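Local coordinates for protein carboxylic ester hydrolase (Aspergillus niger, PDB 7K4O) that hydrolyses carboxylic esters as a secreted fungal serine esterase, a tannase that probably frees gallic acid from tannins, at residues G475-T480 against T501-E506; P495-A500 against N511-A516. One frame throughout, in Å; residues are numbered along the deposited sequence.

Contact 1: G475-T480 against T501-E506; sequences GPFPQT and TVLQGE. With NAG (2-acetamido-2-deoxy-beta-D-glucopyranose), chain B; MAN (alpha-D-mannopyranose), chain C.
Gln479 holds CG anti to its backbone nitrogen (chi1 -174°) and runs extended beyond it, carrying its amide to Leu503, whose CG sits opposite its own carbonyl carbon (chi1 -60°), which sets CD1 by Phe477 and CD2 by the Gln479 amide. Leu503 CD2 lies 3.4 Å from Gln479 OE1, while CD1 rests 3.8 Å from Phe477 CB, at an oblique approach to the ring. Backbone pairing sets this register: Phe477 and Thr501 form an antiparallel hydrogen-bonded pair, in which Thr501 N gives a fairly straight bond to Phe477 O (160°) and Phe477 N a more bent one to Thr501 O (2.8 Å). Beyond the pair, one water bridges Gly475 O and Leu503 N. Another joins Gln479 OE1 to Thr501 OG1, and a third ties Thr501 OG1 to Gln479 N and Thr480 OG1. Sugars of the attached glycan bond to the same side chains: mannose O4 donates to Gln479 OE1 (2.7 Å), and Thr501 OG1 shares a hydrogen bond with N-acetylglucosamine O6 (2.8 Å). Gln479 NE2 is hydrogen-bonded to Ser47 O; with both amide ends engaged, its rotation should be fixed. Gln479 and Thr501, with ordered water, thus fasten the sugars beside a two-bond strand pairing.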
ATOM      1  N   GLY A 475       8.903  -3.731 -17.145  1.00 33.92           N
ATOM      2  CA  GLY A 475       7.763  -4.285 -16.390  1.00 34.66           C
ATOM      3  C   GLY A 475       6.562  -3.356 -16.552  1.00 27.67           C
ATOM      4  O   GLY A 475       6.723  -2.156 -16.751  1.00 30.85           O
ATOM      5  N   PRO A 476       5.358  -3.913 -16.429  1.00 26.33           N
ATOM      6  CA  PRO A 476       4.125  -3.148 -16.577  1.00 28.54           C
ATOM      7  C   PRO A 476       3.704  -2.533 -15.242  1.00 31.22           C
ATOM      8  O   PRO A 476       4.303  -2.813 -14.211  1.00 30.17           O
ATOM      9  CB  PRO A 476       3.128  -4.229 -16.971  1.00 28.90           C
ATOM     10  CG  PRO A 476       3.575  -5.413 -16.161  1.00 29.18           C
ATOM     11  CD  PRO A 476       5.085  -5.321 -16.154  1.00 28.93           C
ATOM     12  N   PHE A 477       2.681  -1.681 -15.275  1.00 27.04           N
ATOM     13  CA  PHE A 477       2.161  -1.076 -14.032  1.00 27.14           C
ATOM     14  C   PHE A 477       0.700  -0.770 -14.267  1.00 27.77           C
ATOM     15  O   PHE A 477       0.357  -0.300 -15.351  1.00 27.74           O
ATOM     16  CB  PHE A 477       2.935   0.179 -13.662  1.00 27.52           C
ATOM     17  CG  PHE A 477       2.747   0.569 -12.221  1.00 27.65           C
ATOM     18  CD1 PHE A 477       3.452  -0.071 -11.208  1.00 28.70           C
ATOM     19  CD2 PHE A 477       1.829   1.545 -11.895  1.00 27.62           C
ATOM     20  CE1 PHE A 477       3.202   0.256  -9.878  1.00 28.53           C
ATOM     21  CE2 PHE A 477       1.597   1.879 -10.571  1.00 29.47           C
ATOM     22  CZ  PHE A 477       2.279   1.228  -9.570  1.00 29.76           C
ATOM     23  N   PRO A 478      -0.191  -1.022 -13.278  1.00 25.81           N
ATOM     24  CA  PRO A 478      -1.626  -0.767 -13.486  1.00 24.77           C
ATOM     25  C   PRO A 478      -1.919   0.715 -13.305  1.00 26.42           C
ATOM     26  O   PRO A 478      -2.110   1.207 -12.206  1.00 27.50           O
ATOM     27  CB  PRO A 478      -2.287  -1.690 -12.466  1.00 25.22           C
ATOM     28  CG  PRO A 478      -1.277  -1.704 -11.302  1.00 26.30           C
ATOM     29  CD  PRO A 478       0.097  -1.655 -11.975  1.00 25.77           C
ATOM     30  N   GLN A 479      -1.944   1.452 -14.410  1.00 25.61           N
ATOM     31  CA  GLN A 479      -2.117   2.910 -14.419  1.00 24.11           C
ATOM     32  C   GLN A 479      -3.590   3.289 -14.605  1.00 23.69           C
ATOM     33  O   GLN A 479      -3.923   4.460 -14.495  1.00 24.00           O
ATOM     34  CB  GLN A 479      -1.249   3.509 -15.531  1.00 26.23           C
ATOM     35  CG  GLN A 479      -1.235   5.037 -15.553  1.00 26.86           C
ATOM     36  CD  GLN A 479      -0.295   5.571 -16.646  1.00 28.38           C
ATOM     37  OE1 GLN A 479      -0.371   5.109 -17.795  1.00 27.57           O
ATOM     38  NE2 GLN A 479       0.495   6.585 -16.319  1.00 26.69           N
ATOM     39  N   THR A 480      -4.466   2.336 -14.815  1.00 24.11           N
ATOM     40  CA  THR A 480      -5.855   2.625 -15.245  1.00 24.20           C
ATOM     41  C   THR A 480      -6.858   1.998 -14.266  1.00 23.76           C
ATOM     42  O   THR A 480      -7.932   1.558 -14.665  1.00 22.11           O
ATOM     43  CB  THR A 480      -6.021   2.172 -16.710  1.00 24.68           C
ATOM     44  OG1 THR A 480      -5.697   0.784 -16.850  1.00 24.58           O
ATOM     45  CG2 THR A 480      -5.241   3.079 -17.652  1.00 27.05           C
ATOM     46  N   THR A 501       0.183  -1.028 -18.113  1.00 28.15           N
ATOM     47  CA  THR A 501       0.935  -0.227 -19.106  1.00 29.08           C
ATOM     48  C   THR A 501       2.397  -0.211 -18.740  1.00 30.11           C
ATOM     49  O   THR A 501       2.731  -0.106 -17.552  1.00 29.42           O
ATOM     50  CB  THR A 501       0.377   1.187 -19.218  1.00 30.99           C
ATOM     51  OG1 THR A 501      -1.029   1.089 -19.427  1.00 30.10           O
ATOM     52  CG2 THR A 501       1.042   1.947 -20.342  1.00 34.17           C
ATOM     53  N   VAL A 502       3.261  -0.371 -19.751  1.00 28.21           N
ATOM     54  CA  VAL A 502       4.715  -0.179 -19.564  1.00 30.75           C
ATOM     55  C   VAL A 502       4.960   1.313 -19.565  1.00 29.83           C
ATOM     56  O   VAL A 502       4.603   1.983 -20.548  1.00 33.27           O
ATOM     57  CB  VAL A 502       5.514  -0.932 -20.651  1.00 31.03           C
ATOM     58  CG1 VAL A 502       7.003  -0.675 -20.462  1.00 32.64           C
ATOM     59  CG2 VAL A 502       5.170  -2.402 -20.639  1.00 29.07           C
ATOM     60  N   LEU A 503       5.505   1.859 -18.481  1.00 30.24           N
ATOM     61  CA  LEU A 503       5.572   3.317 -18.285  1.00 32.57           C
ATOM     62  C   LEU A 503       6.977   3.876 -18.576  1.00 36.37           C
ATOM     63  O   LEU A 503       7.122   5.113 -18.504  1.00 38.44           O
ATOM     64  CB  LEU A 503       5.168   3.671 -16.843  1.00 30.67           C
ATOM     65  CG  LEU A 503       3.751   3.242 -16.435  1.00 32.31           C
ATOM     66  CD1 LEU A 503       3.398   3.710 -15.017  1.00 30.48           C
ATOM     67  CD2 LEU A 503       2.742   3.780 -17.445  1.00 31.17           C
ATOM     68  N   GLN A 504       7.955   3.011 -18.801  1.00 37.94           N
ATOM     69  CA  GLN A 504       9.398   3.383 -18.839  1.00 45.32           C
ATOM     70  C   GLN A 504      10.039   2.644 -20.022  1.00 39.42           C
ATOM     71  O   GLN A 504       9.506   1.608 -20.444  1.00 35.55           O
ATOM     72  CB  GLN A 504      10.119   2.882 -17.574  1.00 47.73           C
ATOM     73  CG  GLN A 504      10.320   3.878 -16.452  1.00 61.72           C
ATOM     74  CD  GLN A 504      11.311   3.353 -15.426  1.00 67.80           C
ATOM     75  OE1 GLN A 504      10.988   2.528 -14.571  1.00 59.31           O
ATOM     76  NE2 GLN A 504      12.545   3.840 -15.492  1.00 75.77           N
ATOM     77  N   GLY A 505      11.204   3.120 -20.471  1.00 42.79           N
ATOM     78  CA  GLY A 505      12.083   2.334 -21.352  1.00 45.15           C
ATOM     79  C   GLY A 505      11.610   2.277 -22.795  1.00 45.04           C
ATOM     80  O   GLY A 505      10.745   3.080 -23.202  1.00 47.35           O
ATOM     81  N   GLU A 506      12.180   1.367 -23.579  1.00 48.28           N
ATOM     82  CA  GLU A 506      11.968   1.381 -25.050  1.00 54.63           C
ATOM     83  C   GLU A 506      10.544   0.916 -25.365  1.00 52.16           C
ATOM     84  O   GLU A 506      10.071   1.231 -26.453  1.00 47.00           O
ATOM     85  CB  GLU A 506      13.041   0.564 -25.772  1.00 60.85           C
ATOM     86  CG  GLU A 506      13.036  -0.916 -25.469  1.00 72.87           C
ATOM     87  CD  GLU A 506      14.220  -1.680 -26.054  1.00 90.71           C
ATOM     88  OE1 GLU A 506      14.690  -1.309 -27.163  1.00 91.78           O
ATOM     89  OE2 GLU A 506      14.679  -2.650 -25.398  1.00 88.04           O
TER
HETATM   90  C1  NAG B   1      -5.730  -0.142 -20.673  0.85 28.68           C
HETATM   91  C2  NAG B   1      -6.744   0.940 -20.902  0.91 27.72           C
HETATM   92  C3  NAG B   1      -6.544   1.525 -22.308  0.79 30.22           C
HETATM   93  C4  NAG B   1      -5.101   1.998 -22.471  1.00 31.14           C
HETATM   94  C5  NAG B   1      -4.183   0.823 -22.160  0.94 29.63           C
HETATM   95  C6  NAG B   1      -2.696   1.182 -22.230  1.00 30.00           C
HETATM   96  C7  NAG B   1      -8.851   0.805 -19.777  0.84 33.12           C
HETATM   97  C8  NAG B   1     -10.196   0.290 -19.549  0.86 36.82           C
HETATM   98  N2  NAG B   1      -8.049   0.392 -20.766  0.86 29.91           N
HETATM   99  O3  NAG B   1      -7.420   2.652 -22.465  0.85 28.34           O
HETATM  100  O4  NAG B   1      -4.961   2.381 -23.868  1.00 35.62           O
HETATM  101  O5  NAG B   1      -4.448   0.386 -20.824  0.85 27.27           O
HETATM  102  O6  NAG B   1      -1.911   0.083 -21.875  0.84 26.03           O
HETATM  103  O7  NAG B   1      -8.536   1.666 -19.017  1.00 38.84           O
HETATM  104  C1  MAN C   6      -1.239   7.950 -23.258  1.00 45.91           C
HETATM  105  C2  MAN C   6      -1.607   8.409 -21.816  0.89 42.74           C
HETATM  106  C3  MAN C   6      -0.526   7.862 -20.888  0.57 39.21           C
HETATM  107  C4  MAN C   6      -0.469   6.336 -20.902  0.85 37.91           C
HETATM  108  C5  MAN C   6      -0.337   5.857 -22.360  1.00 40.84           C
HETATM  109  C6  MAN C   6      -0.614   4.402 -22.573  1.00 37.79           C
HETATM  110  O2  MAN C   6      -2.876   7.871 -21.425  0.92 36.25           O
HETATM  111  O3  MAN C   6      -0.841   8.447 -19.630  0.91 35.57           O
HETATM  112  O4  MAN C   6       0.668   5.898 -20.153  0.85 31.84           O
HETATM  113  O5  MAN C   6      -1.260   6.518 -23.255  0.96 44.15           O
HETATM  114  O6  MAN C   6      -0.302   3.991 -24.005  0.91 36.98           O
HETATM  115  O   HOH W   1       5.788   0.104 -16.186  1.00 45.87           O
HETATM  116  O   HOH W   2      -2.704   0.530 -17.123  1.00 26.17           O
HETATM  117  O   HOH W   3      -2.047   3.549 -19.259  1.00 30.06           O

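Contact 2: P495-A500 against N511-A516; sequences PTTLNA and NQQLCA. With NAG (2-acetamido-2-deoxy-beta-D-glucopyranose), chain B.
Amide-to-amide hydrogen bonds dominate one face of this pairing, where Asn499 OD1 accepts from both Asn511 ND2 (3.0 Å) and Gln513 NE2 (2.9 Å). The Gln513 donor lies in the carbonyl plane of Asn499, whereas that of Asn511 stands well above it. Gln513 NE2 also donates to Asn511 OD1, so three amides brace one another. Bent at chi2 (-58°), Gln513 turns its amide toward the opposite strand, with NE2 at Asn499 OD1 and OE1 at Thr497 OG1, which donates at 2.7 Å.

The backbone bonds are those of a beta hairpin between strands 498-502 and 511-514, the central and one outer strand of a small three-stranded antiparallel sheet. Leu498 pairs with Leu514 and Ala500 with Gln512 as hydrogen-bonded pairs, flanking the non-hydrogen-bonded pair of Asn499 and Gln513; Ala500 N to Gln512 O is weak.

Apolar contacts join Leu498, Ala500 and Leu514, on the face that also bears Gln512. Ala500 CB meets Leu514 CG at 3.9 Å, and Leu498 CB lies 4.1 Å from Leu514 CB. Helix 481-491 and Tyr458 also pack on Leu498.

The glycan is anchored covalently: Asn499 ND2 is bonded to C1 of N-acetylglucosamine, and Asn511 ND2 donates nearly straight (169°) to its O6 at 2.8 Å.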
ATOM      1  N   PRO A 495     -13.064  -7.538 -14.436  1.00 30.49           N
ATOM      2  CA  PRO A 495     -11.644  -7.487 -14.797  1.00 28.91           C
ATOM      3  C   PRO A 495     -10.930  -8.828 -14.732  1.00 30.87           C
ATOM      4  O   PRO A 495     -10.103  -9.066 -13.809  1.00 27.77           O
ATOM      5  CB  PRO A 495     -11.053  -6.517 -13.780  1.00 29.13           C
ATOM      6  CG  PRO A 495     -11.909  -6.668 -12.584  1.00 29.84           C
ATOM      7  CD  PRO A 495     -13.301  -6.968 -13.092  1.00 29.84           C
ATOM      8  N   THR A 496     -11.226  -9.703 -15.683  1.00 26.83           N
ATOM      9  CA  THR A 496     -10.588 -11.036 -15.714  1.00 28.79           C
ATOM     10  C   THR A 496      -9.080 -10.914 -15.508  1.00 27.41           C
ATOM     11  O   THR A 496      -8.511 -11.600 -14.607  1.00 30.44           O
ATOM     12  CB  THR A 496     -10.953 -11.714 -17.036  1.00 34.59           C
ATOM     13  OG1 THR A 496     -12.377 -11.659 -17.142  1.00 32.57           O
ATOM     14  CG2 THR A 496     -10.505 -13.143 -17.076  1.00 37.20           C
ATOM     15  N   THR A 497      -8.418 -10.133 -16.332  1.00 25.81           N
ATOM     16  CA  THR A 497      -7.036  -9.684 -16.092  1.00 26.09           C
ATOM     17  C   THR A 497      -7.102  -8.201 -15.738  1.00 26.58           C
ATOM     18  O   THR A 497      -8.072  -7.511 -16.130  1.00 26.26           O
ATOM     19  CB  THR A 497      -6.123  -9.945 -17.294  1.00 31.20           C
ATOM     20  OG1 THR A 497      -6.715  -9.293 -18.427  1.00 29.78           O
ATOM     21  CG2 THR A 497      -5.939 -11.424 -17.512  1.00 31.63           C
ATOM     22  N   LEU A 498      -6.102  -7.684 -15.035  1.00 26.20           N
ATOM     23  CA  LEU A 498      -6.055  -6.245 -14.736  1.00 26.30           C
ATOM     24  C   LEU A 498      -5.231  -5.520 -15.805  1.00 28.56           C
ATOM     25  O   LEU A 498      -4.108  -5.958 -16.112  1.00 24.81           O
ATOM     26  CB  LEU A 498      -5.468  -6.006 -13.345  1.00 24.59           C
ATOM     27  CG  LEU A 498      -5.449  -4.541 -12.895  1.00 23.93           C
ATOM     28  CD1 LEU A 498      -6.868  -4.006 -12.849  1.00 25.12           C
ATOM     29  CD2 LEU A 498      -4.798  -4.433 -11.505  1.00 23.93           C
ATOM     30  N   ASN A 499      -5.821  -4.472 -16.368  1.00 25.59           N
ATOM     31  CA  ASN A 499      -5.163  -3.668 -17.407  1.00 24.87           C
ATOM     32  C   ASN A 499      -3.855  -3.113 -16.867  1.00 27.87           C
ATOM     33  O   ASN A 499      -3.822  -2.615 -15.713  1.00 25.72           O
ATOM     34  CB  ASN A 499      -6.098  -2.544 -17.836  1.00 26.16           C
ATOM     35  CG  ASN A 499      -5.822  -2.046 -19.229  1.00 28.86           C
ATOM     36  OD1 ASN A 499      -5.517  -2.852 -20.135  1.00 27.52           O
ATOM     37  ND2 ASN A 499      -5.932  -0.737 -19.370  1.00 24.81           N
ATOM     38  N   ALA A 500      -2.800  -3.076 -17.679  1.00 25.75           N
ATOM     39  CA  ALA A 500      -1.516  -2.495 -17.270  1.00 25.13           C
ATOM     40  C   ALA A 500      -0.770  -1.867 -18.443  1.00 26.87           C
ATOM     41  O   ALA A 500      -1.106  -2.150 -19.617  1.00 28.17           O
ATOM     42  CB  ALA A 500      -0.682  -3.536 -16.587  1.00 26.64           C
ATOM     43  N   ASN A 511       0.751  -2.000 -23.875  1.00 35.07           N
ATOM     44  CA  ASN A 511      -0.256  -2.647 -23.018  1.00 33.58           C
ATOM     45  C   ASN A 511       0.231  -4.003 -22.549  1.00 38.60           C
ATOM     46  O   ASN A 511       0.908  -4.703 -23.298  1.00 38.02           O
ATOM     47  CB  ASN A 511      -1.578  -2.779 -23.749  1.00 32.86           C
ATOM     48  CG  ASN A 511      -2.671  -3.284 -22.826  1.00 32.37           C
ATOM     49  OD1 ASN A 511      -3.030  -4.462 -22.889  1.00 32.10           O
ATOM     50  ND2 ASN A 511      -3.152  -2.415 -21.930  1.00 29.53           N
ATOM     51  N   GLN A 512      -0.133  -4.366 -21.321  1.00 30.03           N
ATOM     52  CA  GLN A 512      -0.023  -5.738 -20.780  1.00 30.76           C
ATOM     53  C   GLN A 512      -1.205  -6.016 -19.857  1.00 30.43           C
ATOM     54  O   GLN A 512      -1.903  -5.071 -19.452  1.00 33.85           O
ATOM     55  CB  GLN A 512       1.275  -5.923 -19.993  1.00 36.12           C
ATOM     56  CG  GLN A 512       2.464  -6.211 -20.903  1.00 45.98           C
ATOM     57  CD  GLN A 512       3.702  -6.642 -20.143  1.00 43.53           C
ATOM     58  OE1 GLN A 512       3.643  -7.334 -19.131  1.00 40.49           O
ATOM     59  NE2 GLN A 512       4.839  -6.195 -20.644  1.00 50.21           N
ATOM     60  N   GLN A 513      -1.461  -7.283 -19.655  1.00 27.50           N
ATOM     61  CA  GLN A 513      -2.517  -7.756 -18.765  1.00 30.41           C
ATOM     62  C   GLN A 513      -1.874  -8.432 -17.550  1.00 29.97           C
ATOM     63  O   GLN A 513      -0.877  -9.148 -17.715  1.00 31.68           O
ATOM     64  CB  GLN A 513      -3.458  -8.658 -19.524  1.00 28.28           C
ATOM     65  CG  GLN A 513      -4.210  -7.939 -20.668  1.00 28.94           C
ATOM     66  CD  GLN A 513      -5.016  -6.765 -20.152  1.00 27.72           C
ATOM     67  OE1 GLN A 513      -5.758  -6.919 -19.195  1.00 28.60           O
ATOM     68  NE2 GLN A 513      -4.905  -5.615 -20.807  1.00 26.80           N
ATOM     69  N   LEU A 514      -2.524  -8.314 -16.388  1.00 27.75           N
ATOM     70  CA  LEU A 514      -2.065  -9.010 -15.140  1.00 25.23           C
ATOM     71  C   LEU A 514      -3.039 -10.093 -14.748  1.00 25.21           C
ATOM     72  O   LEU A 514      -4.271  -9.872 -14.697  1.00 27.02           O
ATOM     73  CB  LEU A 514      -1.889  -7.974 -14.029  1.00 25.44           C
ATOM     74  CG  LEU A 514      -1.088  -6.726 -14.309  1.00 28.41           C
ATOM     75  CD1 LEU A 514      -1.117  -5.793 -13.093  1.00 30.59           C
ATOM     76  CD2 LEU A 514       0.354  -7.051 -14.660  1.00 30.15           C
ATOM     77  N   CYS A 515      -2.525 -11.310 -14.523  1.00 24.15           N
ATOM     78  CA  CYS A 515      -3.295 -12.485 -14.069  1.00 26.36           C
ATOM     79  C   CYS A 515      -3.847 -12.250 -12.653  1.00 25.25           C
ATOM     80  O   CYS A 515      -3.141 -11.629 -11.823  1.00 27.20           O
ATOM     81  CB  CYS A 515      -2.427 -13.747 -14.052  1.00 32.00           C
ATOM     82  SG  CYS A 515      -1.849 -14.185 -15.719  0.91 34.51           S
ATOM     83  N   ALA A 516      -5.062 -12.701 -12.428  1.00 26.28           N
ATOM     84  CA  ALA A 516      -5.761 -12.672 -11.131  1.00 25.25           C
ATOM     85  C   ALA A 516      -5.354 -13.905 -10.353  1.00 24.60           C
ATOM     86  O   ALA A 516      -5.504 -15.038 -10.851  1.00 25.81           O
ATOM     87  CB  ALA A 516      -7.254 -12.659 -11.305  1.00 26.58           C
TER
HETATM   88  C1  NAG B   1      -5.730  -0.142 -20.673  0.85 28.68           C
HETATM   89  C2  NAG B   1      -6.744   0.940 -20.902  0.91 27.72           C
HETATM   90  C3  NAG B   1      -6.544   1.525 -22.308  0.79 30.22           C
HETATM   91  C4  NAG B   1      -5.101   1.998 -22.471  1.00 31.14           C
HETATM   92  C5  NAG B   1      -4.183   0.823 -22.160  0.94 29.63           C
HETATM   93  C6  NAG B   1      -2.696   1.182 -22.230  1.00 30.00           C
HETATM   94  C7  NAG B   1      -8.851   0.805 -19.777  0.84 33.12           C
HETATM   95  C8  NAG B   1     -10.196   0.290 -19.549  0.86 36.82           C
HETATM   96  N2  NAG B   1      -8.049   0.392 -20.766  0.86 29.91           N
HETATM   97  O3  NAG B   1      -7.420   2.652 -22.465  0.85 28.34           O
HETATM   98  O4  NAG B   1      -4.961   2.381 -23.868  1.00 35.62           O
HETATM   99  O5  NAG B   1      -4.448   0.386 -20.824  0.85 27.27           O
HETATM  100  O6  NAG B   1      -1.911   0.083 -21.875  0.84 26.03           O
HETATM  101  O7  NAG B   1      -8.536   1.666 -19.017  1.00 38.84           O
HETATM  102  O   HOH W   4      -6.741 -13.703 -14.675  1.00 29.18           O

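In the fold
Strand 498-502 is the element common to both contacts: its later part, at Thr501, pairs with Phe477 of strand 476-477 in contact 1, and its earlier residues meet strand 511-514 in contact 2. Contact 1 is the more buried, yet it has few direct bonds and relies on water and sugar. Contact 2, only partly buried, is a hairpin whose Leu498, Ala500 and Leu514 form an apolar patch, Leu498 and Leu514 reaching strand 455-460 and Leu498 helix 481-491, while its amide-rich face carries the glycan. The two meet where Thr480 OG1 is hydrogen-bonded to Asn499 ND2, the glycosylated nitrogen, and where Pro476 packs on Gln512. A single N-acetylglucosamine touches both, illustrating how a glycan can become part of a fold's surface.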